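Local coordinates for protein Cas13d (uncultured Ruminococcus sp, PDB 6IV9) that binds a CRISPR RNA and, through two HEPN domains, probably both matures that guide and cleaves the RNA targets it recognises, at residues A[71-75]-A[104-108]; A[508-513]-A[634-638]; A[629-635]-A[728-732]. The protein carries 2 engineered substitutions. All blocks are in the same frame, centred on the assembly; numbering follows the deposited sequence.

Contact 1 (A[71-75]-A[104-108]); sequences YITSF and NIELG. With nucleotides of chain B.
The carboxamide of Asn104 turns its ND2 toward strand 71-75, with Ser74 OG close to the amide plane and Asn104 ND2 donating to Ser74 OG over 2.9 Å at an N-H...O angle of 158°. The same nitrogen comes near Phe75 O, but the angle is too poor for a bond. Next along the strand, the Phe75 ring turns away from Asn104 toward the RNA: one face is covered by C30 of chain B, whose O2 sits 3.4 Å above the ring centre, while Phe75 CE1 comes within 3.2 Å of C30 C2, a tight approach. A29 of chain B reaches the ring obliquely, its C2 3.6 Å from Phe75 CE1. One strand end thus serves two surfaces, a protein amide and a nucleobase. Behind this polar rim the contact becomes apolar. Ile105 carries CG1 between its backbone N and carbonyl carbon (chi1 56°), which delivers CD1 to within 3.9 Å of Ile72 CG2; the other branch of Ile72 ends in CD1, 3.8 Å from Leu107 CD1. The Ser74 hydroxyl also bonds the carboxylate of Glu84, whose OE2 holds the backbone N of Asn104 as well, a second bridge beside the direct one. Tyr85 OH likewise meets Ile105 O and Leu107 N. The two strands run nearly antiparallel, at 150°, yet their axes stay 9.2 Å apart, too far for backbone pairing. This is characteristic of two antiparallel sheets packed through side chains, here in the strand-rich N-terminal region that receives the RNA.

Contact 2 (A[508-513]-A[634-638]); sequences FLDGKE and YLIKY. With nucleotides of chain B.
Glu513 reaches across to Lys637 and Tyr638 from the first turn of helix 511-535. From CB its CG stands anti to the carbonyl carbon (chi1 -69°), and the chain then runs extended to CD, so the carboxylate is carried straight at the incoming side chains of helix 630-638. At the tip the two oxygens divide the work. OE1 takes two donors: its anti lone pair receives Asp510 N at 2.9 Å, almost in line at 175°, and its syn lone pair receives Lys637 NZ, also at 2.9 Å, in a salt bridge. OE2 offers its syn lone pair to the Tyr638 hydroxyl, OH to OE2 2.7 Å, and meets the edge of that ring with the carboxylate and ring planes 83° apart. A water bound to Tyr634 OH adds a weak bond to OE2. Lys637 bends at its third torsion, letting NZ also give a hydrogen to Phe508 O, 2.9 Å away, in the loop that leads into the helix. Asp510 returns the favour to the helix: its OD2, met from above the carboxylate plane, accepts Lys512 N at 3.2 Å, completing a capping box with Glu513, while Asp510 CB lies at the edge of Tyr634, 4.0 Å from CD2. An alanine in place of Glu513 would probably leave the Lys637 ammonium without its charge mate, the Tyr638 hydroxyl without its acceptor and the capping box half undone. Lys512, by contrast, sends NZ to OP2 of G36 of chain B, 2.9 Å off. The chemistry implies a largely buried carboxylate likely to stay ionised, steadied by the ammonium, the phenol and the helix N-terminus.

Contact 3 (A[629-635]-A[728-732]); sequences SSRFVYL and LTVMY. With nucleotides of chain B.
Arg631 sets CG anti to its carbonyl carbon (chi1 -71°) and then runs extended to NE, while Tyr732 holds CG on the far side from its backbone N (chi1 155°), so the aliphatic part of the arginine crosses the ring. The motif is a helix-helix interface, axes 9.0 Å apart, sealed by this CH-pi contact: Arg631 CG stands 3.9 Å from the Tyr732 ring centroid, over one face. The ring's edge points into the face of Tyr634, a T-shaped pair with planes 87° apart. Leu635 packs against the backbone of helix 713-760, its CD2 3.5 Å from Met731 O. Past the ring, the guanidinium grips one phosphate with two bonds, NH1 to OP2 of U39 of chain B at 2.8 Å and NH2 to OP1 of U39 at 2.9 Å, while the base of A40 of chain B covers one of its faces. That adenine also bonds to the same helix, donating N6 to Ser630 OG at 2.8 Å. Thr729 OG1, bonded chiefly to Gly725 O, still accepts a weak bond from Arg631 NH2 at 3.2 Å, and Arg631 NE donates to a water that also bonds weakly to Tyr732 OH.

In the fold
Contacts 2 and 3 form one continuous site, their centres 9 Å apart: both draw on helix 630-638, share Tyr634 and Leu635, and meet directly where Lys512 CD packs 3.6 Å from Tyr732 OH. Contact 1 lies apart, about 25 Å from contact 2 and about 31 Å from contact 3 between nearest atoms, and across the chain's centre from contact 3. What joins all three is the guide RNA of chain B. Contact 1 meets A29 and C30, contact 2 the phosphates of G36 and U38, and contact 3 the run from U38 to A40, so U38 touches both neighbours. Together they illustrate how distant protein contacts can line a single bound strand.

Contact 1 (A[71-75]-A[104-108])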
# COMPACT_ATOMS: atom_id res chain seq x y z
N TYR A 71 22.20 12.17 -22.73
CA TYR A 71 20.95 12.08 -23.52
C TYR A 71 19.88 12.80 -22.72
O TYR A 71 19.64 12.42 -21.60
CB TYR A 71 20.59 10.62 -23.79
CG TYR A 71 21.69 9.87 -24.47
CD1 TYR A 71 22.69 9.26 -23.75
CD2 TYR A 71 21.76 9.83 -25.85
CE1 TYR A 71 23.71 8.58 -24.38
CE2 TYR A 71 22.78 9.16 -26.49
CZ TYR A 71 23.76 8.54 -25.75
OH TYR A 71 24.77 7.90 -26.39
N ILE A 72 19.26 13.79 -23.34
CA ILE A 72 18.22 14.61 -22.69
C ILE A 72 16.85 14.10 -23.16
O ILE A 72 16.66 13.97 -24.34
CB ILE A 72 18.44 16.08 -23.07
CG1 ILE A 72 19.79 16.56 -22.54
CG2 ILE A 72 17.29 16.94 -22.60
CD1 ILE A 72 20.04 18.01 -22.72
N THR A 73 15.96 13.84 -22.22
CA THR A 73 14.61 13.37 -22.60
C THR A 73 13.57 14.37 -22.09
O THR A 73 13.85 15.10 -21.17
CB THR A 73 14.29 11.98 -22.04
OG1 THR A 73 14.20 12.08 -20.62
CG2 THR A 73 15.27 10.91 -22.44
N SER A 74 12.43 14.38 -22.75
CA SER A 74 11.29 15.24 -22.36
C SER A 74 10.10 14.33 -22.04
O SER A 74 10.16 13.15 -22.31
CB SER A 74 10.95 16.27 -23.39
OG SER A 74 10.39 15.69 -24.54
N PHE A 75 9.08 14.89 -21.44
CA PHE A 75 7.93 14.05 -21.08
C PHE A 75 7.02 13.81 -22.27
O PHE A 75 6.56 14.72 -22.90
CB PHE A 75 7.10 14.71 -19.98
CG PHE A 75 7.82 14.87 -18.68
CD1 PHE A 75 7.87 13.84 -17.76
CD2 PHE A 75 8.43 16.06 -18.36
CE1 PHE A 75 8.52 14.00 -16.56
CE2 PHE A 75 9.08 16.22 -17.15
CZ PHE A 75 9.13 15.19 -16.26
N ASN A 104 9.61 18.76 -27.46
CA ASN A 104 8.94 19.55 -26.40
C ASN A 104 9.85 20.63 -25.83
O ASN A 104 9.36 21.51 -25.17
CB ASN A 104 8.50 18.63 -25.26
CG ASN A 104 7.49 17.63 -25.77
OD1 ASN A 104 6.55 18.02 -26.43
ND2 ASN A 104 7.71 16.37 -25.50
N ILE A 105 11.15 20.53 -26.08
CA ILE A 105 12.08 21.52 -25.51
C ILE A 105 13.12 21.90 -26.56
O ILE A 105 13.40 21.10 -27.42
CB ILE A 105 12.74 20.96 -24.25
CG1 ILE A 105 13.44 19.63 -24.53
CG2 ILE A 105 11.73 20.84 -23.13
CD1 ILE A 105 14.18 19.08 -23.36
N GLU A 106 13.63 23.12 -26.44
CA GLU A 106 14.67 23.66 -27.35
C GLU A 106 15.94 23.78 -26.53
O GLU A 106 15.89 24.39 -25.49
CB GLU A 106 14.22 25.01 -27.88
CG GLU A 106 15.28 25.72 -28.67
CD GLU A 106 14.84 26.17 -30.05
OE1 GLU A 106 13.67 26.52 -30.22
OE2 GLU A 106 15.68 26.17 -30.96
N LEU A 107 17.01 23.16 -26.98
CA LEU A 107 18.28 23.25 -26.23
C LEU A 107 19.02 24.51 -26.64
O LEU A 107 19.17 24.76 -27.82
CB LEU A 107 19.11 22.00 -26.50
CG LEU A 107 20.21 21.70 -25.49
CD1 LEU A 107 19.63 21.57 -24.10
CD2 LEU A 107 20.97 20.45 -25.86
N GLY A 108 19.45 25.27 -25.66
CA GLY A 108 20.24 26.47 -25.90
C GLY A 108 21.71 26.16 -25.72
O GLY A 108 22.16 25.13 -26.19
P C B 30 7.42 14.64 -8.38
OP1 C B 30 6.95 15.62 -7.44
OP2 C B 30 6.84 13.28 -8.43
O5' C B 30 7.22 15.13 -9.87
C5' C B 30 7.49 16.49 -10.24
C4' C B 30 6.85 16.80 -11.57
O4' C B 30 7.43 15.98 -12.62
C3' C B 30 5.37 16.57 -11.73
O3' C B 30 4.62 17.57 -11.07
C2' C B 30 5.25 16.66 -13.26
O2' C B 30 5.22 18.00 -13.73
C1' C B 30 6.52 15.94 -13.69
N1 C B 30 6.30 14.54 -14.07
C2 C B 30 5.65 14.34 -15.28
O2 C B 30 5.32 15.33 -15.94
N3 C B 30 5.40 13.08 -15.69
C4 C B 30 5.84 12.04 -14.99
N4 C B 30 5.67 10.83 -15.49
C5 C B 30 6.56 12.21 -13.76
C6 C B 30 6.82 13.48 -13.39
P A B 29 10.73 9.92 -6.36
OP1 A B 29 9.77 8.98 -6.80
OP2 A B 29 12.19 9.70 -6.50
O5' A B 29 10.31 11.27 -7.10
C5' A B 29 10.97 12.50 -6.77
C4' A B 29 11.09 13.32 -8.03
O4' A B 29 11.89 12.57 -8.97
C3' A B 29 9.78 13.55 -8.77
O3' A B 29 8.98 14.56 -8.15
C2' A B 29 10.32 13.90 -10.16
O2' A B 29 10.81 15.24 -10.20
C1' A B 29 11.48 12.89 -10.28
N9 A B 29 11.06 11.68 -10.91
C8 A B 29 10.64 10.50 -10.33
N7 A B 29 10.16 9.65 -11.19
C5 A B 29 10.24 10.30 -12.40
C6 A B 29 9.84 9.95 -13.70
N6 A B 29 9.30 8.77 -14.01
N1 A B 29 10.04 10.85 -14.69
C2 A B 29 10.60 12.02 -14.38
N3 A B 29 11.00 12.47 -13.20
C4 A B 29 10.75 11.57 -12.24

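Contact 2 (A[508-513]-A[634-638])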
# COMPACT_ATOMS: atom_id res chain seq x y z
N PHE A 508 -5.30 -10.93 1.35
CA PHE A 508 -4.87 -10.66 2.74
C PHE A 508 -4.83 -9.16 3.03
O PHE A 508 -4.53 -8.82 4.14
CB PHE A 508 -3.49 -11.28 2.95
CG PHE A 508 -3.44 -12.75 2.66
CD1 PHE A 508 -4.13 -13.65 3.45
CD2 PHE A 508 -2.71 -13.24 1.59
CE1 PHE A 508 -4.10 -15.01 3.18
CE2 PHE A 508 -2.68 -14.59 1.33
CZ PHE A 508 -3.36 -15.48 2.12
N LEU A 509 -5.21 -8.33 2.07
CA LEU A 509 -5.03 -6.87 2.23
C LEU A 509 -6.34 -6.08 2.19
O LEU A 509 -7.26 -6.48 1.54
CB LEU A 509 -4.12 -6.37 1.10
CG LEU A 509 -2.75 -7.01 1.00
CD1 LEU A 509 -1.96 -6.42 -0.14
CD2 LEU A 509 -1.99 -6.88 2.30
N ASP A 510 -6.31 -4.95 2.88
CA ASP A 510 -7.39 -3.94 2.93
C ASP A 510 -7.30 -3.11 1.63
O ASP A 510 -6.25 -3.10 1.02
CB ASP A 510 -7.16 -3.11 4.19
CG ASP A 510 -8.14 -2.00 4.46
OD1 ASP A 510 -9.20 -2.28 5.00
OD2 ASP A 510 -7.84 -0.88 4.07
N GLY A 511 -8.34 -2.35 1.31
CA GLY A 511 -8.31 -1.57 0.07
C GLY A 511 -7.15 -0.59 0.04
O GLY A 511 -6.58 -0.41 -1.00
N LYS A 512 -6.85 0.05 1.17
CA LYS A 512 -5.72 1.00 1.20
C LYS A 512 -4.40 0.27 0.98
O LYS A 512 -3.53 0.82 0.36
CB LYS A 512 -5.74 1.80 2.50
CG LYS A 512 -6.76 2.91 2.48
CD LYS A 512 -6.87 3.68 3.74
CE LYS A 512 -7.94 4.73 3.64
NZ LYS A 512 -7.86 5.50 2.39
N GLU A 513 -4.26 -0.91 1.57
CA GLU A 513 -3.04 -1.72 1.41
C GLU A 513 -2.92 -2.14 -0.05
O GLU A 513 -1.84 -2.09 -0.59
CB GLU A 513 -3.08 -2.90 2.37
CG GLU A 513 -2.96 -2.52 3.83
CD GLU A 513 -3.05 -3.71 4.77
OE1 GLU A 513 -3.99 -4.46 4.63
OE2 GLU A 513 -2.18 -3.86 5.59
N TYR A 634 -9.96 -5.15 9.61
CA TYR A 634 -8.57 -4.68 9.77
C TYR A 634 -8.15 -4.84 11.23
O TYR A 634 -7.08 -5.30 11.48
CB TYR A 634 -8.47 -3.22 9.33
CG TYR A 634 -7.06 -2.69 9.29
CD1 TYR A 634 -6.44 -2.24 10.43
CD2 TYR A 634 -6.33 -2.68 8.12
CE1 TYR A 634 -5.15 -1.76 10.42
CE2 TYR A 634 -5.03 -2.21 8.08
CZ TYR A 634 -4.44 -1.75 9.24
OH TYR A 634 -3.16 -1.31 9.24
N LEU A 635 -9.01 -4.46 12.16
CA LEU A 635 -8.68 -4.54 13.60
C LEU A 635 -8.49 -6.00 14.03
O LEU A 635 -7.60 -6.26 14.76
CB LEU A 635 -9.80 -3.87 14.40
CG LEU A 635 -9.81 -2.35 14.32
CD1 LEU A 635 -11.14 -1.79 14.78
CD2 LEU A 635 -8.68 -1.77 15.13
N ILE A 636 -9.36 -6.88 13.59
CA ILE A 636 -9.22 -8.31 13.97
C ILE A 636 -7.95 -8.89 13.37
O ILE A 636 -7.31 -9.65 14.02
CB ILE A 636 -10.47 -9.10 13.57
CG1 ILE A 636 -11.71 -8.57 14.28
CG2 ILE A 636 -10.26 -10.57 13.84
CD1 ILE A 636 -11.57 -8.53 15.76
N LYS A 637 -7.64 -8.53 12.14
CA LYS A 637 -6.46 -9.04 11.42
C LYS A 637 -5.17 -8.66 12.14
O LYS A 637 -4.32 -9.51 12.30
CB LYS A 637 -6.50 -8.31 10.07
CG LYS A 637 -5.55 -8.77 9.00
CD LYS A 637 -5.97 -8.24 7.65
CE LYS A 637 -5.42 -6.88 7.31
NZ LYS A 637 -5.42 -6.61 5.86
N TYR A 638 -5.05 -7.41 12.56
CA TYR A 638 -3.78 -6.91 13.15
C TYR A 638 -3.83 -6.79 14.67
O TYR A 638 -2.80 -6.58 15.26
CB TYR A 638 -3.42 -5.56 12.52
CG TYR A 638 -2.96 -5.67 11.10
CD1 TYR A 638 -1.99 -6.57 10.73
CD2 TYR A 638 -3.50 -4.88 10.11
CE1 TYR A 638 -1.57 -6.69 9.42
CE2 TYR A 638 -3.09 -4.97 8.80
CZ TYR A 638 -2.11 -5.88 8.45
OH TYR A 638 -1.72 -5.99 7.17
P G B 36 -4.34 6.46 4.14
OP1 G B 36 -4.55 5.38 5.15
OP2 G B 36 -5.52 6.91 3.32
O5' G B 36 -3.80 7.82 4.71
C5' G B 36 -2.69 7.80 5.61
C4' G B 36 -2.22 9.21 5.88
O4' G B 36 -1.78 9.82 4.65
C3' G B 36 -3.28 10.15 6.45
O3' G B 36 -3.33 10.14 7.87
C2' G B 36 -2.84 11.51 5.94
O2' G B 36 -1.79 12.04 6.72
C1' G B 36 -2.19 11.15 4.61
N9 G B 36 -3.09 11.33 3.50
C8 G B 36 -4.13 10.52 3.11
N7 G B 36 -4.79 10.99 2.09
C5 G B 36 -4.17 12.20 1.82
C6 G B 36 -4.45 13.15 0.82
O6 G B 36 -5.32 13.12 -0.05
N1 G B 36 -3.56 14.22 0.88
C2 G B 36 -2.55 14.35 1.79
N2 G B 36 -1.79 15.44 1.68
N3 G B 36 -2.28 13.46 2.73
C4 G B 36 -3.13 12.42 2.69
P U B 38 -9.29 6.49 6.25
OP1 U B 38 -8.23 5.81 6.91
OP2 U B 38 -10.14 5.85 5.28
O5' U B 38 -10.20 7.05 7.43
C5' U B 38 -11.42 7.62 7.13
C4' U B 38 -11.91 8.40 8.33
O4' U B 38 -10.91 9.37 8.69
C3' U B 38 -13.15 9.21 7.99
O3' U B 38 -14.28 8.38 8.23
C2' U B 38 -13.05 10.39 8.95
O2' U B 38 -13.47 10.06 10.26
C1' U B 38 -11.55 10.60 9.03
N1 U B 38 -11.06 11.65 8.13
C2 U B 38 -9.94 12.36 8.56
O2 U B 38 -9.39 12.13 9.63
N3 U B 38 -9.49 13.32 7.67
C4 U B 38 -10.02 13.62 6.42
O4 U B 38 -9.50 14.50 5.72
C5 U B 38 -11.14 12.79 6.04
C6 U B 38 -11.61 11.86 6.89
P A B 37 -4.54 9.51 8.67
OP1 A B 37 -4.52 10.04 10.02
OP2 A B 37 -4.51 8.01 8.56
O5' A B 37 -5.84 10.06 7.92
C5' A B 37 -7.12 9.52 8.34
C4' A B 37 -8.09 9.40 7.18
O4' A B 37 -8.30 10.71 6.62
C3' A B 37 -7.62 8.50 6.04
O3' A B 37 -8.75 7.79 5.53
C2' A B 37 -7.08 9.48 5.01
O2' A B 37 -7.17 9.04 3.66
C1' A B 37 -7.97 10.71 5.23
N9 A B 37 -7.25 11.94 4.97
C8 A B 37 -6.32 12.55 5.78
N7 A B 37 -5.86 13.67 5.29
C5 A B 37 -6.49 13.79 4.07
C6 A B 37 -6.42 14.75 3.05
N6 A B 37 -5.62 15.81 3.12
N1 A B 37 -7.19 14.57 1.95
C2 A B 37 -8.00 13.52 1.91
N3 A B 37 -8.15 12.53 2.79
C4 A B 37 -7.38 12.75 3.87
O HOH W 1 -1.91 -0.79 6.92

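Contact 3 (A[629-635]-A[728-732])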
# COMPACT_ATOMS: atom_id res chain seq x y z
N SER A 629 -17.79 -4.82 8.26
CA SER A 629 -17.02 -3.57 8.18
C SER A 629 -15.56 -3.88 7.88
O SER A 629 -14.96 -4.59 8.64
CB SER A 629 -17.12 -2.79 9.44
OG SER A 629 -16.10 -1.82 9.49
N SER A 630 -15.01 -3.26 6.86
CA SER A 630 -13.58 -3.46 6.52
C SER A 630 -12.71 -2.95 7.67
O SER A 630 -11.61 -3.42 7.82
CB SER A 630 -13.23 -2.83 5.21
OG SER A 630 -13.46 -1.45 5.24
N ARG A 631 -13.19 -1.95 8.40
CA ARG A 631 -12.44 -1.41 9.55
C ARG A 631 -12.37 -2.45 10.67
O ARG A 631 -11.34 -2.56 11.28
CB ARG A 631 -13.05 -0.07 9.96
CG ARG A 631 -12.73 0.98 8.92
CD ARG A 631 -13.52 2.24 8.91
NE ARG A 631 -13.19 2.95 7.70
CZ ARG A 631 -13.75 4.08 7.35
NH1 ARG A 631 -13.33 4.71 6.28
NH2 ARG A 631 -14.73 4.57 8.07
N PHE A 632 -13.48 -3.13 10.93
CA PHE A 632 -13.51 -4.21 11.94
C PHE A 632 -12.57 -5.33 11.49
O PHE A 632 -11.79 -5.80 12.27
CB PHE A 632 -14.92 -4.76 12.06
CG PHE A 632 -15.03 -6.05 12.83
CD1 PHE A 632 -14.90 -6.05 14.20
CD2 PHE A 632 -15.28 -7.25 12.19
CE1 PHE A 632 -15.00 -7.23 14.92
CE2 PHE A 632 -15.38 -8.42 12.91
CZ PHE A 632 -15.24 -8.41 14.27
N VAL A 633 -12.62 -5.68 10.21
CA VAL A 633 -11.77 -6.78 9.70
C VAL A 633 -10.29 -6.40 9.88
O VAL A 633 -9.52 -7.23 10.28
CB VAL A 633 -12.11 -7.11 8.24
CG1 VAL A 633 -11.08 -8.04 7.64
CG2 VAL A 633 -13.50 -7.68 8.13
N TYR A 634 -9.96 -5.15 9.61
CA TYR A 634 -8.57 -4.68 9.77
C TYR A 634 -8.15 -4.84 11.23
O TYR A 634 -7.08 -5.30 11.48
CB TYR A 634 -8.47 -3.22 9.33
CG TYR A 634 -7.06 -2.69 9.29
CD1 TYR A 634 -6.44 -2.24 10.43
CD2 TYR A 634 -6.33 -2.68 8.12
CE1 TYR A 634 -5.15 -1.76 10.42
CE2 TYR A 634 -5.03 -2.21 8.08
CZ TYR A 634 -4.44 -1.75 9.24
OH TYR A 634 -3.16 -1.31 9.24
N LEU A 635 -9.01 -4.46 12.16
CA LEU A 635 -8.68 -4.54 13.60
C LEU A 635 -8.49 -6.00 14.03
O LEU A 635 -7.60 -6.26 14.76
CB LEU A 635 -9.80 -3.87 14.40
CG LEU A 635 -9.81 -2.35 14.32
CD1 LEU A 635 -11.14 -1.79 14.78
CD2 LEU A 635 -8.68 -1.77 15.13
N LEU A 728 -15.57 1.99 15.50
CA LEU A 728 -14.67 1.18 14.65
C LEU A 728 -13.66 2.08 13.93
O LEU A 728 -12.52 1.69 13.83
CB LEU A 728 -15.51 0.38 13.66
CG LEU A 728 -16.33 -0.74 14.28
CD1 LEU A 728 -17.17 -1.43 13.23
CD2 LEU A 728 -15.43 -1.72 14.99
N THR A 729 -14.11 3.21 13.42
CA THR A 729 -13.21 4.13 12.69
C THR A 729 -12.11 4.63 13.63
O THR A 729 -10.97 4.60 13.24
CB THR A 729 -13.98 5.33 12.12
OG1 THR A 729 -14.96 4.84 11.22
CG2 THR A 729 -13.08 6.31 11.41
N VAL A 730 -12.46 5.04 14.83
CA VAL A 730 -11.41 5.59 15.73
C VAL A 730 -10.36 4.53 16.07
O VAL A 730 -9.20 4.83 16.03
CB VAL A 730 -12.06 6.20 16.98
CG1 VAL A 730 -11.05 6.47 18.06
CG2 VAL A 730 -12.86 7.44 16.65
N MET A 731 -10.79 3.34 16.45
CA MET A 731 -9.83 2.27 16.80
C MET A 731 -9.02 1.86 15.55
O MET A 731 -7.86 1.63 15.67
CB MET A 731 -10.53 1.08 17.45
CG MET A 731 -11.29 1.47 18.70
SD MET A 731 -10.45 2.64 19.81
CE MET A 731 -9.05 1.67 20.35
N TYR A 732 -9.67 1.81 14.40
CA TYR A 732 -8.99 1.44 13.14
C TYR A 732 -7.89 2.46 12.83
O TYR A 732 -6.80 2.07 12.54
CB TYR A 732 -10.01 1.37 12.01
CG TYR A 732 -9.47 1.58 10.63
CD1 TYR A 732 -8.79 0.59 9.96
CD2 TYR A 732 -9.65 2.78 9.98
CE1 TYR A 732 -8.29 0.79 8.69
CE2 TYR A 732 -9.16 3.00 8.71
CZ TYR A 732 -8.48 2.00 8.06
OH TYR A 732 -8.02 2.20 6.81
P A B 40 -19.52 9.96 3.63
OP1 A B 40 -20.42 10.92 2.97
OP2 A B 40 -19.98 8.59 4.00
O5' A B 40 -18.24 9.76 2.68
C5' A B 40 -18.10 8.57 1.86
C4' A B 40 -16.70 8.00 1.97
O4' A B 40 -16.59 7.19 3.15
C3' A B 40 -16.32 6.98 0.91
O3' A B 40 -16.09 7.47 -0.39
C2' A B 40 -15.09 6.33 1.52
O2' A B 40 -13.85 6.97 1.24
C1' A B 40 -15.46 6.34 3.01
N9 A B 40 -15.74 5.03 3.58
C8 A B 40 -16.85 4.61 4.29
N7 A B 40 -16.76 3.37 4.72
C5 A B 40 -15.52 2.94 4.25
C6 A B 40 -14.82 1.73 4.39
N6 A B 40 -15.30 0.67 5.04
N1 A B 40 -13.60 1.64 3.83
C2 A B 40 -13.11 2.70 3.17
N3 A B 40 -13.67 3.89 2.97
C4 A B 40 -14.88 3.95 3.56
P U B 38 -9.29 6.49 6.25
OP1 U B 38 -8.23 5.81 6.91
OP2 U B 38 -10.14 5.85 5.28
O5' U B 38 -10.20 7.05 7.43
C5' U B 38 -11.42 7.62 7.13
C4' U B 38 -11.91 8.40 8.33
O4' U B 38 -10.91 9.37 8.69
C3' U B 38 -13.15 9.21 7.99
O3' U B 38 -14.28 8.38 8.23
C2' U B 38 -13.05 10.39 8.95
O2' U B 38 -13.47 10.06 10.26
C1' U B 38 -11.55 10.60 9.03
N1 U B 38 -11.06 11.65 8.13
C2 U B 38 -9.94 12.36 8.56
O2 U B 38 -9.39 12.13 9.63
N3 U B 38 -9.49 13.32 7.67
C4 U B 38 -10.02 13.62 6.42
O4 U B 38 -9.50 14.50 5.72
C5 U B 38 -11.14 12.79 6.04
C6 U B 38 -11.61 11.86 6.89
P U B 39 -15.24 7.89 7.03
OP1 U B 39 -16.21 7.00 7.62
OP2 U B 39 -14.37 7.33 5.95
O5' U B 39 -15.79 9.26 6.47
C5' U B 39 -16.86 9.94 7.15
C4' U B 39 -17.15 11.23 6.43
O4' U B 39 -15.93 12.03 6.31
C3' U B 39 -17.61 11.10 4.99
O3' U B 39 -18.95 10.66 4.96
C2' U B 39 -17.31 12.50 4.45
O2' U B 39 -18.14 13.57 4.85
C1' U B 39 -15.95 12.76 5.09
N1 U B 39 -14.82 12.31 4.27
C2 U B 39 -14.49 13.06 3.16
O2 U B 39 -15.12 14.04 2.82
N3 U B 39 -13.41 12.60 2.45
C4 U B 39 -12.64 11.49 2.74
O4 U B 39 -11.69 11.20 2.01
C5 U B 39 -13.04 10.76 3.90
C6 U B 39 -14.10 11.19 4.61
O HOH W 2 -10.97 2.35 5.55